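Local coordinates for triggering receptor expressed on myeloid cells 1 (Mus musculus, PDB 1U9K), which amplifies inflammatory responses as a cell-surface receptor of innate and adaptive immunity, signalling through the adapter DAP12, here as its extracellular immunoglobulin V-type domain, at residues K20-I25 against E73-V78; K33-L38 against T46-Q51; E5-D10 against V104-V109. One frame throughout, in Å; residues are numbered along the deposited sequence.

Contact 1: residues K20-I25 against E73-V78; sequences KCPFNI and EAMLQV
Cys-21 and Leu-76 face each other on antiparallel neighbours, strands B and E of the immunoglobulin V-set sandwich, and exchange two backbone hydrogen bonds: Cys-21 N to Leu-76 O, 2.8 Å, and Leu-76 N to Cys-21 O, 2.9 Å. Phe-23 N adds a third to Ala-74 O (3.1 Å), from well above the carbonyl plane, just past the end of strand 17-22; Ala-74 itself belongs, with Met-75, to a G1 bulge opposite Asp-70.

A covalent link leaves from Cys-21, whose SG joins Cys-93 in the canonical disulfide between the two sheets. The ring of Phe-23 packs on the backbone of 74-76: CG lies between its backbone N and carbonyl carbon (chi1 65°), a setting that puts CE2 3.6 Å from Met-75 N, and Ala-74 C sits over the rim of one face. Lys-33 makes a cation-pi contact with the same ring.

Lys-20, Pro-22, Met-75 and Gln-77 share the other side of the sheet. Bends at chi2 and chi3 fold Met-75 across strand 20-22, with SD 3.5 Å from Lys-20 CB and CE 3.9 Å from Pro-22 CG. Lys-20 runs alongside Gln-77, its CE 3.4 Å from OE1 of that amide.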
loop_
_atom_site.group_PDB
_atom_site.type_symbol
_atom_site.label_atom_id
_atom_site.label_comp_id
_atom_site.label_asym_id
_atom_site.label_seq_id
_atom_site.Cartn_x
_atom_site.Cartn_y
_atom_site.Cartn_z
ATOM N N LYS A 20 -4.291 6.562 2.329
ATOM C CA LYS A 20 -4.867 6.047 3.582
ATOM C C LYS A 20 -5.819 4.924 3.236
ATOM O O LYS A 20 -6.861 5.160 2.582
ATOM C CB LYS A 20 -5.631 7.155 4.299
ATOM C CG LYS A 20 -4.740 8.327 4.627
ATOM C CD LYS A 20 -5.189 9.110 5.831
ATOM C CE LYS A 20 -4.347 10.382 5.948
ATOM N NZ LYS A 20 -4.232 10.842 7.422
ATOM N N CYS A 21 -5.460 3.726 3.648
ATOM C CA CYS A 21 -6.220 2.510 3.410
ATOM C C CYS A 21 -6.846 1.969 4.672
ATOM O O CYS A 21 -6.148 1.360 5.472
ATOM C CB CYS A 21 -5.316 1.432 2.830
ATOM S SG CYS A 21 -4.601 1.931 1.246
ATOM N N PRO A 22 -8.131 2.145 4.872
ATOM C CA PRO A 22 -8.765 1.527 6.032
ATOM C C PRO A 22 -8.734 0.008 5.935
ATOM O O PRO A 22 -8.787 -0.538 4.836
ATOM C CB PRO A 22 -10.223 2.013 5.948
ATOM C CG PRO A 22 -10.252 3.114 5.094
ATOM C CD PRO A 22 -9.110 2.904 4.088
ATOM N N PHE A 23 -8.662 -0.664 7.079
ATOM C CA PHE A 23 -8.871 -2.107 7.124
ATOM C C PHE A 23 -9.813 -2.473 8.257
ATOM O O PHE A 23 -9.870 -1.810 9.278
ATOM C CB PHE A 23 -7.582 -2.913 7.183
ATOM C CG PHE A 23 -6.758 -2.710 8.433
ATOM C CD1 PHE A 23 -6.954 -3.520 9.515
ATOM C CD2 PHE A 23 -5.767 -1.751 8.480
ATOM C CE1 PHE A 23 -6.204 -3.345 10.666
ATOM C CE2 PHE A 23 -5.023 -1.566 9.608
ATOM C CZ PHE A 23 -5.251 -2.378 10.716
ATOM N N ASN A 24 -10.541 -3.558 8.068
ATOM C CA ASN A 24 -11.456 -4.051 9.090
ATOM C C ASN A 24 -10.674 -4.729 10.216
ATOM O O ASN A 24 -10.126 -5.824 10.011
ATOM C CB ASN A 24 -12.427 -5.014 8.413
ATOM C CG ASN A 24 -13.400 -5.601 9.359
ATOM O OD1 ASN A 24 -13.095 -5.789 10.526
ATOM N ND2 ASN A 24 -14.592 -5.885 8.882
ATOM N N ILE A 25 -10.646 -4.112 11.407
ATOM C CA ILE A 25 -9.866 -4.607 12.546
ATOM C C ILE A 25 -10.408 -5.900 13.075
ATOM O O ILE A 25 -9.648 -6.684 13.621
ATOM C CB ILE A 25 -9.798 -3.540 13.727
ATOM C CG1 ILE A 25 -8.692 -2.548 13.475
ATOM C CG2 ILE A 25 -9.560 -4.182 15.142
ATOM C CD1 ILE A 25 -7.391 -2.895 14.173
ATOM N N GLU A 73 -6.415 3.450 14.578
ATOM C CA GLU A 73 -7.321 4.177 13.663
ATOM C C GLU A 73 -7.896 3.238 12.587
ATOM O O GLU A 73 -8.508 3.698 11.644
ATOM C CB GLU A 73 -6.594 5.358 12.980
ATOM C CG GLU A 73 -6.149 6.523 13.858
ATOM C CD GLU A 73 -5.352 7.616 13.096
ATOM O OE1 GLU A 73 -5.144 7.536 11.867
ATOM O OE2 GLU A 73 -4.803 8.504 13.670
ATOM N N ALA A 74 -7.642 1.940 12.726
ATOM C CA ALA A 74 -8.005 0.911 11.761
ATOM C C ALA A 74 -7.554 1.338 10.365
ATOM O O ALA A 74 -8.333 1.327 9.417
ATOM C CB ALA A 74 -9.504 0.677 11.798
ATOM N N MET A 75 -6.281 1.726 10.258
ATOM C CA MET A 75 -5.736 2.435 9.103
ATOM C C MET A 75 -4.317 1.912 8.776
ATOM O O MET A 75 -3.479 1.720 9.657
ATOM C CB MET A 75 -5.688 3.957 9.405
ATOM C CG MET A 75 -5.077 4.885 8.342
ATOM S SD MET A 75 -6.022 4.793 6.793
ATOM C CE MET A 75 -7.772 5.195 7.332
ATOM N N LEU A 76 -4.059 1.705 7.503
ATOM C CA LEU A 76 -2.711 1.535 6.997
ATOM C C LEU A 76 -2.423 2.744 6.117
ATOM O O LEU A 76 -3.224 2.999 5.206
ATOM C CB LEU A 76 -2.759 0.303 6.120
ATOM C CG LEU A 76 -1.493 -0.224 5.518
ATOM C CD1 LEU A 76 -0.653 -0.824 6.641
ATOM C CD2 LEU A 76 -1.836 -1.271 4.471
ATOM N N GLN A 77 -1.363 3.494 6.357
ATOM C CA GLN A 77 -1.005 4.625 5.463
ATOM C C GLN A 77 0.264 4.322 4.693
ATOM O O GLN A 77 1.279 3.922 5.274
ATOM C CB GLN A 77 -0.754 5.893 6.271
ATOM C CG GLN A 77 -0.524 7.115 5.434
ATOM C CD GLN A 77 -0.354 8.328 6.275
ATOM O OE1 GLN A 77 -1.327 8.943 6.678
ATOM N NE2 GLN A 77 0.882 8.670 6.566
ATOM N N VAL A 78 0.231 4.563 3.398
ATOM C CA VAL A 78 1.391 4.347 2.563
ATOM C C VAL A 78 1.923 5.681 2.081
ATOM O O VAL A 78 1.150 6.571 1.771
ATOM C CB VAL A 78 0.998 3.482 1.360
ATOM C CG1 VAL A 78 2.210 3.291 0.460
ATOM C CG2 VAL A 78 0.386 2.148 1.851
#

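Contact 2: residues K33-L38 against T46-Q51; sequences KAWQRL and TLVVTQ
Lys-33 O is approached by two groups of segment 46-51: Thr-50 N gives it a hydrogen bond of 3.0 Å, and Val-49 CA adds a CH...O contact at 3.3 Å. Thr-50 answers with its side chain as well. With OG1 between its backbone N and carbonyl carbon (chi1 59°), the hydroxyl oxygen stands where a main-chain acceptor would and takes a nearly straight bond from Lys-33 N, 3.1 Å long. The ammonium end of Lys-33 leads elsewhere, to Ser-31 O and Tyr-28 O.

Further along, Trp-35 N donates to Val-48 O while Trp-35 O accepts from Leu-47 N at 2.9 Å. Both bonds belong to one residue on this strand and two on the other, and the register slips by one here: a beta bulge. The slip turns Leu-47 toward strand 33-37, where its side chain runs slantwise to the indole, CD1 3.7 Å from Trp-35 CD1, and also reaches Arg-37 CB. Val-48 CG1 packs on Trp-35 CB within the core, and the indole continues to Val-78 and a near-parallel meeting with Tyr-91.

On the other side of the sheet, Gln-36 NE2 donates to Thr-46 OG1 (3.0 Å), which lies close to the amide plane, while OE1 accepts from Arg-92 NE. These two bonds fix the rotation of a buried amide. A leucine here would probably leave the Thr-46 hydroxyl without its donor and Arg-92 NE without this acceptor. Ala-34 CB meets Val-49 CG1 on the same side. Together these residues form the C-C' hairpin of a V-set domain, with the core tryptophan on strand C and C' at the edge of the sheet.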
loop_
_atom_site.group_PDB
_atom_site.type_symbol
_atom_site.label_atom_id
_atom_site.label_comp_id
_atom_site.label_asym_id
_atom_site.label_seq_id
_atom_site.Cartn_x
_atom_site.Cartn_y
_atom_site.Cartn_z
ATOM N N LYS A 33 -0.149 -6.847 6.137
ATOM C CA LYS A 33 -0.590 -5.936 5.095
ATOM C C LYS A 33 0.555 -5.570 4.183
ATOM O O LYS A 33 1.722 -5.674 4.537
ATOM C CB LYS A 33 -1.264 -4.690 5.662
ATOM C CG LYS A 33 -2.525 -5.017 6.494
ATOM C CD LYS A 33 -2.259 -4.941 7.949
ATOM C CE LYS A 33 -3.484 -5.306 8.803
ATOM N NZ LYS A 33 -3.085 -5.644 10.144
ATOM N N ALA A 34 0.207 -5.167 2.963
ATOM C CA ALA A 34 1.195 -4.881 1.971
ATOM C C ALA A 34 0.724 -3.817 1.007
ATOM O O ALA A 34 -0.480 -3.623 0.767
ATOM C CB ALA A 34 1.567 -6.092 1.227
ATOM N N TRP A 35 1.709 -3.160 0.419
ATOM C CA TRP A 35 1.530 -2.282 -0.735
ATOM C C TRP A 35 2.094 -2.978 -1.964
ATOM O O TRP A 35 3.195 -3.474 -1.912
ATOM C CB TRP A 35 2.308 -1.010 -0.496
ATOM C CG TRP A 35 2.228 0.097 -1.567
ATOM C CD1 TRP A 35 3.293 0.659 -2.186
ATOM C CD2 TRP A 35 1.076 0.844 -1.988
ATOM N NE1 TRP A 35 2.889 1.681 -2.993
ATOM C CE2 TRP A 35 1.530 1.837 -2.870
ATOM C CE3 TRP A 35 -0.299 0.809 -1.668
ATOM C CZ2 TRP A 35 0.687 2.739 -3.464
ATOM C CZ3 TRP A 35 -1.145 1.710 -2.262
ATOM C CH2 TRP A 35 -0.655 2.663 -3.159
ATOM N N GLN A 36 1.318 -3.013 -3.042
ATOM C CA GLN A 36 1.656 -3.718 -4.266
ATOM C C GLN A 36 1.545 -2.808 -5.474
ATOM O O GLN A 36 0.736 -1.892 -5.500
ATOM C CB GLN A 36 0.740 -4.914 -4.516
ATOM C CG GLN A 36 0.818 -5.980 -3.364
ATOM C CD GLN A 36 0.084 -7.260 -3.742
ATOM O OE1 GLN A 36 -1.049 -7.183 -4.198
ATOM N NE2 GLN A 36 0.727 -8.411 -3.591
ATOM N N ARG A 37 2.398 -3.031 -6.450
ATOM C CA ARG A 37 2.217 -2.458 -7.749
ATOM C C ARG A 37 1.658 -3.552 -8.670
ATOM O O ARG A 37 1.932 -4.746 -8.489
ATOM C CB ARG A 37 3.525 -1.913 -8.254
ATOM C CG ARG A 37 3.485 -1.174 -9.537
ATOM C CD ARG A 37 4.817 -0.505 -9.817
ATOM N NE ARG A 37 4.723 0.373 -10.962
ATOM C CZ ARG A 37 5.740 1.109 -11.428
ATOM N NH1 ARG A 37 6.930 1.083 -10.835
ATOM N NH2 ARG A 37 5.563 1.875 -12.459
ATOM N N LEU A 38 0.845 -3.128 -9.614
ATOM C CA LEU A 38 0.185 -4.060 -10.532
ATOM C C LEU A 38 0.590 -3.770 -11.962
ATOM O O LEU A 38 -0.154 -3.129 -12.701
ATOM C CB LEU A 38 -1.326 -3.962 -10.379
ATOM C CG LEU A 38 -1.910 -4.201 -8.983
ATOM C CD1 LEU A 38 -3.432 -3.860 -8.827
ATOM C CD2 LEU A 38 -1.673 -5.580 -8.544
ATOM N N THR A 46 5.065 -6.987 -4.769
ATOM C CA THR A 46 4.935 -6.597 -3.395
ATOM C C THR A 46 6.105 -5.700 -3.026
ATOM O O THR A 46 7.232 -6.111 -3.077
ATOM C CB THR A 46 4.889 -7.858 -2.560
ATOM O OG1 THR A 46 3.680 -8.555 -2.933
ATOM C CG2 THR A 46 4.722 -7.535 -1.069
ATOM N N LEU A 47 5.800 -4.476 -2.642
ATOM C CA LEU A 47 6.783 -3.438 -2.511
ATOM C C LEU A 47 7.241 -3.297 -1.048
ATOM O O LEU A 47 8.353 -2.998 -0.821
ATOM C CB LEU A 47 6.213 -2.136 -3.012
ATOM C CG LEU A 47 5.962 -2.161 -4.517
ATOM C CD1 LEU A 47 5.258 -0.926 -4.899
ATOM C CD2 LEU A 47 7.260 -2.267 -5.174
ATOM N N VAL A 48 6.330 -3.479 -0.090
ATOM C CA VAL A 48 6.623 -3.275 1.322
ATOM C C VAL A 48 5.522 -3.976 2.087
ATOM O O VAL A 48 4.395 -3.967 1.661
ATOM C CB VAL A 48 6.771 -1.762 1.666
ATOM C CG1 VAL A 48 5.530 -0.961 1.313
ATOM C CG2 VAL A 48 7.186 -1.564 3.161
ATOM N N VAL A 49 5.901 -4.603 3.178
ATOM C CA VAL A 49 4.981 -5.355 4.021
ATOM C C VAL A 49 5.129 -4.981 5.471
ATOM O O VAL A 49 6.183 -4.515 5.863
ATOM C CB VAL A 49 5.209 -6.872 3.891
ATOM C CG1 VAL A 49 4.928 -7.333 2.469
ATOM C CG2 VAL A 49 6.627 -7.234 4.307
ATOM N N THR A 50 4.069 -5.145 6.262
ATOM C CA THR A 50 4.200 -4.992 7.692
ATOM C C THR A 50 4.903 -6.175 8.291
ATOM O O THR A 50 5.084 -7.219 7.645
ATOM C CB THR A 50 2.849 -4.780 8.388
ATOM O OG1 THR A 50 1.977 -5.891 8.140
ATOM C CG2 THR A 50 2.118 -3.596 7.841
ATOM N N GLN A 51 5.378 -6.000 9.525
ATOM C CA GLN A 51 6.113 -7.081 10.202
ATOM C C GLN A 51 5.431 -7.509 11.488
ATOM O O GLN A 51 4.582 -6.794 12.033
ATOM C CB GLN A 51 7.564 -6.697 10.459
ATOM C CG GLN A 51 8.480 -6.731 9.187
ATOM C CD GLN A 51 8.574 -8.111 8.467
ATOM O OE1 GLN A 51 8.591 -9.180 9.097
ATOM N NE2 GLN A 51 8.686 -8.062 7.154
#

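Contact 3: residues E5-D10 against V104-V109; sequences EEERYD and VLFHPV
Phe-106 meets Tyr-9 and Glu-7 where the A' strand, residues 7-11, lies parallel to strand G at the edge of the V-set sandwich. Tyr-9 OH points at the edge of the Phe-106 ring, in its plane, 3.6 Å from CE2, and Glu-7 OE1 comes near CZ.

His-107 carries the polar contact. Its NE2 donates to Glu-7 OE1 at 2.7 Å, though the bond is bent (137° at the hydrogen) and reaches the oxygen from above the carboxylate plane, 55° out of it. The Glu-7 chain is extended from a CG anti to its backbone N, which carries the carboxylate past the imidazole, and Glu-7 CB packs on His-107 CD2 at 3.3 Å. Two residues before Glu-7, Glu-5 O lies 3.3 Å from His-107 CB.

Pro-108 supplies its carbonyl: Glu-7 N donates to Pro-108 O (2.9 Å), and Glu-6 CA makes a CH...O contact to the same oxygen. The carboxylate of Glu-6 is engaged outside the contact, in a salt bridge with Arg-110.

Val-109 pairs with Glu-7 in parallel and is buried, also touching Val-19 of strand 17-22. Its CG1 rests against the phenol ring, 3.5 Å from Tyr-9 CD1.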
loop_
_atom_site.group_PDB
_atom_site.type_symbol
_atom_site.label_atom_id
_atom_site.label_comp_id
_atom_site.label_asym_id
_atom_site.label_seq_id
_atom_site.Cartn_x
_atom_site.Cartn_y
_atom_site.Cartn_z
ATOM N N GLU A 5 -13.289 1.385 -10.755
ATOM C CA GLU A 5 -13.089 1.261 -9.291
ATOM C C GLU A 5 -11.754 1.864 -8.850
ATOM O O GLU A 5 -11.552 2.079 -7.670
ATOM C CB GLU A 5 -13.173 -0.204 -8.861
ATOM C CG GLU A 5 -12.002 -1.054 -9.323
ATOM C CD GLU A 5 -12.232 -2.534 -9.093
ATOM O OE1 GLU A 5 -13.306 -2.895 -8.572
ATOM O OE2 GLU A 5 -11.335 -3.334 -9.434
ATOM N N GLU A 6 -10.842 2.092 -9.790
ATOM C CA GLU A 6 -9.557 2.697 -9.458
ATOM C C GLU A 6 -9.772 4.187 -9.279
ATOM O O GLU A 6 -10.681 4.754 -9.871
ATOM C CB GLU A 6 -8.493 2.392 -10.514
ATOM C CG GLU A 6 -8.720 3.083 -11.835
ATOM C CD GLU A 6 -7.695 2.734 -12.879
ATOM O OE1 GLU A 6 -7.289 1.551 -12.954
ATOM O OE2 GLU A 6 -7.337 3.661 -13.652
ATOM N N GLU A 7 -8.962 4.797 -8.427
ATOM C CA GLU A 7 -9.001 6.246 -8.200
ATOM C C GLU A 7 -7.697 6.867 -8.736
ATOM O O GLU A 7 -6.628 6.381 -8.448
ATOM C CB GLU A 7 -9.126 6.507 -6.692
ATOM C CG GLU A 7 -9.075 7.995 -6.326
ATOM C CD GLU A 7 -9.406 8.298 -4.875
ATOM O OE1 GLU A 7 -9.137 7.466 -3.976
ATOM O OE2 GLU A 7 -9.893 9.418 -4.638
ATOM N N ARG A 8 -7.810 7.942 -9.498
ATOM C CA ARG A 8 -6.664 8.621 -10.022
ATOM C C ARG A 8 -6.024 9.502 -8.905
ATOM O O ARG A 8 -6.699 10.227 -8.183
ATOM C CB ARG A 8 -7.053 9.440 -11.216
ATOM C CG ARG A 8 -5.888 9.819 -12.146
ATOM C CD ARG A 8 -6.314 10.281 -13.538
ATOM N NE ARG A 8 -5.404 11.291 -14.093
ATOM C CZ ARG A 8 -4.656 11.158 -15.207
ATOM N NH1 ARG A 8 -4.710 10.056 -15.948
ATOM N NH2 ARG A 8 -3.858 12.149 -15.600
ATOM N N TYR A 9 -4.708 9.434 -8.812
ATOM C CA TYR A 9 -3.920 10.317 -7.975
ATOM C C TYR A 9 -2.920 10.963 -8.911
ATOM O O TYR A 9 -2.022 10.296 -9.349
ATOM C CB TYR A 9 -3.163 9.511 -6.935
ATOM C CG TYR A 9 -4.012 9.108 -5.720
ATOM C CD1 TYR A 9 -5.043 8.161 -5.833
ATOM C CD2 TYR A 9 -3.766 9.655 -4.462
ATOM C CE1 TYR A 9 -5.798 7.784 -4.729
ATOM C CE2 TYR A 9 -4.541 9.304 -3.353
ATOM C CZ TYR A 9 -5.547 8.362 -3.483
ATOM O OH TYR A 9 -6.265 8.009 -2.347
ATOM N N ASP A 10 -3.077 12.252 -9.176
ATOM C CA ASP A 10 -2.240 13.008 -10.147
ATOM C C ASP A 10 -1.230 13.828 -9.371
ATOM O O ASP A 10 -1.631 14.660 -8.543
ATOM C CB ASP A 10 -3.097 13.993 -10.889
ATOM C CG ASP A 10 -3.810 13.374 -12.010
ATOM O OD1 ASP A 10 -3.129 12.974 -12.996
ATOM O OD2 ASP A 10 -5.048 13.232 -11.962
ATOM N N VAL A 104 -8.036 -7.079 -1.232
ATOM C CA VAL A 104 -7.805 -5.684 -1.580
ATOM C C VAL A 104 -8.508 -4.771 -0.579
ATOM O O VAL A 104 -9.696 -4.910 -0.358
ATOM C CB VAL A 104 -8.292 -5.413 -3.016
ATOM C CG1 VAL A 104 -8.048 -4.017 -3.421
ATOM C CG2 VAL A 104 -7.620 -6.430 -4.005
ATOM N N LEU A 105 -7.757 -3.869 0.045
ATOM C CA LEU A 105 -8.283 -2.811 0.881
ATOM C C LEU A 105 -8.594 -1.563 0.026
ATOM O O LEU A 105 -8.019 -1.354 -1.051
ATOM C CB LEU A 105 -7.268 -2.463 1.959
ATOM C CG LEU A 105 -6.854 -3.639 2.851
ATOM C CD1 LEU A 105 -5.725 -3.178 3.722
ATOM C CD2 LEU A 105 -8.026 -4.135 3.671
ATOM N N PHE A 106 -9.482 -0.710 0.497
ATOM C CA PHE A 106 -9.637 0.603 -0.110
ATOM C C PHE A 106 -10.041 0.358 -1.563
ATOM O O PHE A 106 -10.921 -0.432 -1.821
ATOM C CB PHE A 106 -8.370 1.437 0.089
ATOM C CG PHE A 106 -8.574 2.908 -0.131
ATOM C CD1 PHE A 106 -9.630 3.571 0.467
ATOM C CD2 PHE A 106 -7.698 3.628 -0.942
ATOM C CE1 PHE A 106 -9.818 4.924 0.265
ATOM C CE2 PHE A 106 -7.885 4.982 -1.145
ATOM C CZ PHE A 106 -8.945 5.630 -0.541
ATOM N N HIS A 107 -9.364 1.033 -2.507
ATOM C CA HIS A 107 -9.571 0.770 -3.921
ATOM C C HIS A 107 -8.203 0.941 -4.620
ATOM O O HIS A 107 -7.277 1.531 -4.040
ATOM C CB HIS A 107 -10.731 1.575 -4.492
ATOM C CG HIS A 107 -10.722 3.024 -4.138
ATOM N ND1 HIS A 107 -11.111 3.497 -2.908
ATOM C CD2 HIS A 107 -10.408 4.112 -4.869
ATOM C CE1 HIS A 107 -10.985 4.811 -2.878
ATOM N NE2 HIS A 107 -10.570 5.212 -4.061
ATOM N N PRO A 108 -8.025 0.344 -5.788
ATOM C CA PRO A 108 -6.775 0.533 -6.502
ATOM C C PRO A 108 -6.544 2.024 -6.735
ATOM O O PRO A 108 -7.480 2.817 -6.858
ATOM C CB PRO A 108 -6.995 -0.251 -7.805
ATOM C CG PRO A 108 -8.021 -1.262 -7.477
ATOM C CD PRO A 108 -8.899 -0.613 -6.473
ATOM N N VAL A 109 -5.279 2.383 -6.744
ATOM C CA VAL A 109 -4.770 3.721 -6.884
ATOM C C VAL A 109 -4.061 3.780 -8.202
ATOM O O VAL A 109 -3.090 3.096 -8.369
ATOM C CB VAL A 109 -3.693 3.983 -5.762
ATOM C CG1 VAL A 109 -3.070 5.271 -5.955
ATOM C CG2 VAL A 109 -4.344 3.895 -4.370
#

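Overall arrangement
From the N terminus, strand 7-11 comes first and pairs with a strand near the end of the chain: contact 3 closes the widest loop, around almost the whole domain. Strand 17-22 follows, and contact 1 shuts a smaller loop inside that one by pairing it with strand 75-80 in the four-stranded sheet. Contact 2, the hairpin of strands 32-37 and 45-49, is nested inside both, so the three loops never cross. Contacts 2 and 3 reach the same five-stranded sheet, and contact 1 faces them from the other. Between the sheets, Leu-76 packs on Lys-33 and Thr-50; at the rim, Pro-22 touches Phe-106. Within the five-stranded sheet, on its core side, Trp-35 reaches Val-109.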